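Local coordinates for protein A-adding tRNA nucleotidyltransferase (Aquifex aeolicus, PDB 4WBY) that adds the terminal adenosine to tRNAs ending in CC, using ATP and magnesium to complete their 3' CCA end, at residues N208-A213 / R230-I235. Numbering follows the deposited sequence.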
loop_
_atom_site.group_PDB
_atom_site.type_symbol
_atom_site.label_atom_id
_atom_site.label_comp_id
_atom_site.label_asym_id
_atom_site.label_seq_id
_atom_site.Cartn_x
_atom_site.Cartn_y
_atom_site.Cartn_z
ATOM N N ASN A 208 -4.042 -7.922 6.188
ATOM C CA ASN A 208 -2.730 -7.487 5.720
ATOM C C ASN A 208 -2.788 -6.988 4.286
ATOM O O ASN A 208 -2.109 -6.032 3.923
ATOM C CB ASN A 208 -1.699 -8.615 5.833
ATOM C CG ASN A 208 -1.291 -8.892 7.260
ATOM O OD1 ASN A 208 -1.473 -8.055 8.146
ATOM N ND2 ASN A 208 -0.719 -10.071 7.491
ATOM N N GLU A 209 -3.615 -7.627 3.467
ATOM C CA GLU A 209 -3.709 -7.226 2.070
ATOM C C GLU A 209 -4.447 -5.887 1.941
ATOM O O GLU A 209 -4.075 -5.049 1.113
ATOM C CB GLU A 209 -4.381 -8.333 1.246
ATOM C CG GLU A 209 -4.714 -7.963 -0.187
ATOM C CD GLU A 209 -3.534 -7.440 -0.993
ATOM O OE1 GLU A 209 -2.369 -7.821 -0.740
ATOM O OE2 GLU A 209 -3.782 -6.636 -1.904
ATOM N N ILE A 210 -5.459 -5.650 2.779
ATOM C CA ILE A 210 -6.136 -4.352 2.741
ATOM C C ILE A 210 -5.166 -3.248 3.174
ATOM O O ILE A 210 -5.174 -2.142 2.618
ATOM C CB ILE A 210 -7.398 -4.335 3.619
ATOM C CG1 ILE A 210 -8.405 -5.357 3.085
ATOM C CG2 ILE A 210 -8.025 -2.945 3.635
ATOM C CD1 ILE A 210 -9.662 -5.509 3.946
ATOM N N LYS A 211 -4.309 -3.557 4.147
ATOM C CA LYS A 211 -3.300 -2.600 4.594
ATOM C C LYS A 211 -2.338 -2.263 3.457
ATOM O O LYS A 211 -1.908 -1.124 3.330
ATOM C CB LYS A 211 -2.543 -3.143 5.818
ATOM C CG LYS A 211 -3.431 -3.238 7.069
ATOM C CD LYS A 211 -2.828 -4.107 8.158
ATOM C CE LYS A 211 -1.570 -3.490 8.727
ATOM N NZ LYS A 211 -1.039 -4.310 9.850
ATOM N N LEU A 212 -2.009 -3.245 2.617
ATOM C CA LEU A 212 -1.161 -2.965 1.459
ATOM C C LEU A 212 -1.893 -2.090 0.442
ATOM O O LEU A 212 -1.306 -1.165 -0.129
ATOM C CB LEU A 212 -0.682 -4.265 0.797
ATOM C CG LEU A 212 0.327 -5.058 1.634
ATOM C CD1 LEU A 212 0.733 -6.346 0.929
ATOM C CD2 LEU A 212 1.562 -4.227 1.952
ATOM N N ALA A 213 -3.173 -2.367 0.224
ATOM C CA ALA A 213 -3.942 -1.588 -0.741
ATOM C C ALA A 213 -4.025 -0.113 -0.351
ATOM O O ALA A 213 -3.921 0.767 -1.217
ATOM C CB ALA A 213 -5.338 -2.171 -0.904
ATOM N N ARG A 230 -17.685 -6.785 -5.058
ATOM C CA ARG A 230 -18.422 -7.007 -3.809
ATOM C C ARG A 230 -17.583 -7.673 -2.728
ATOM O O ARG A 230 -18.075 -8.527 -1.982
ATOM C CB ARG A 230 -19.673 -7.851 -4.074
ATOM C CG ARG A 230 -20.573 -7.287 -5.161
ATOM C CD ARG A 230 -21.749 -8.211 -5.427
ATOM N NE ARG A 230 -22.539 -7.788 -6.579
ATOM C CZ ARG A 230 -23.586 -6.975 -6.505
ATOM N NH1 ARG A 230 -23.964 -6.488 -5.332
ATOM N NH2 ARG A 230 -24.252 -6.645 -7.603
ATOM N N VAL A 231 -16.323 -7.268 -2.607
ATOM C CA VAL A 231 -15.451 -7.977 -1.687
ATOM C C VAL A 231 -15.554 -7.494 -0.232
ATOM O O VAL A 231 -15.462 -8.316 0.674
ATOM C CB VAL A 231 -13.978 -7.916 -2.139
ATOM C CG1 VAL A 231 -13.824 -8.456 -3.564
ATOM C CG2 VAL A 231 -13.442 -6.522 -2.055
ATOM N N LEU A 232 -15.766 -6.195 0.007
ATOM C CA LEU A 232 -15.745 -5.688 1.386
ATOM C C LEU A 232 -16.930 -6.215 2.195
ATOM O O LEU A 232 -16.835 -6.392 3.411
ATOM C CB LEU A 232 -15.742 -4.160 1.420
ATOM C CG LEU A 232 -14.441 -3.502 0.966
ATOM C CD1 LEU A 232 -14.608 -1.990 0.887
ATOM C CD2 LEU A 232 -13.286 -3.880 1.896
ATOM N N GLU A 233 -18.032 -6.495 1.503
ATOM C CA GLU A 233 -19.219 -7.062 2.133
ATOM C C GLU A 233 -18.947 -8.446 2.728
ATOM O O GLU A 233 -19.660 -8.892 3.630
ATOM C CB GLU A 233 -20.365 -7.141 1.116
ATOM C CG GLU A 233 -20.860 -5.774 0.625
ATOM C CD GLU A 233 -20.140 -5.254 -0.622
ATOM O OE1 GLU A 233 -18.960 -5.616 -0.869
ATOM O OE2 GLU A 233 -20.773 -4.470 -1.364
ATOM N N GLU A 234 -17.908 -9.111 2.224
ATOM C CA GLU A 234 -17.514 -10.434 2.697
ATOM C C GLU A 234 -16.568 -10.375 3.883
ATOM O O GLU A 234 -16.293 -11.401 4.510
ATOM C CB GLU A 234 -16.831 -11.223 1.576
ATOM C CG GLU A 234 -17.684 -11.417 0.346
ATOM C CD GLU A 234 -18.919 -12.207 0.652
ATOM O OE1 GLU A 234 -18.778 -13.404 0.995
ATOM O OE2 GLU A 234 -20.026 -11.626 0.574
ATOM N N ILE A 235 -16.043 -9.186 4.161
ATOM C CA ILE A 235 -14.958 -9.039 5.127
ATOM C C ILE A 235 -15.344 -8.188 6.332
ATOM O O ILE A 235 -15.090 -8.560 7.477
ATOM C CB ILE A 235 -13.717 -8.424 4.453
ATOM C CG1 ILE A 235 -13.270 -9.301 3.282
ATOM C CG2 ILE A 235 -12.576 -8.274 5.461
ATOM C CD1 ILE A 235 -12.153 -8.692 2.465
#
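Ile210 reaches from helix 203-214 toward Leu232 and Ile235, and its terminal methyl CD1 does all the touching on the helix side. Its side chain is extended at chi2 (175°), which carries this methyl into the gap between the two backbones, whose nearest CA atoms, those of Ile210 and Leu232, are 9.8 Å apart. Ile235 meets it with both of its branches: CD1 of Ile210 lies 4.3 Å from both CG2 and CD1 of Ile235. Leu232 approaches with one branch of its fork, its CD2 standing 4.5 Å from CD1 of Ile210. Such spacings mean light methyl-to-methyl packing, and long aliphatic residues suit the place because they can span the distance and are buried without polar groups to satisfy. Two overlapping turns help to present Leu232 and Ile235 together, the second closed by the backbone bond from Ile235 N to Leu232 O (3.0 Å). Arg230, with positive phi, closes helix 219-228 in a Schellman motif. The contact thus joins helix 203-214 to the loop leading to helix 243-262, in a helical region that is probably the neck. Ile235 also lies close to ATP-binding Leu168 of helix 165-177, while Leu232 packs on Tyr226 of helix 219-228.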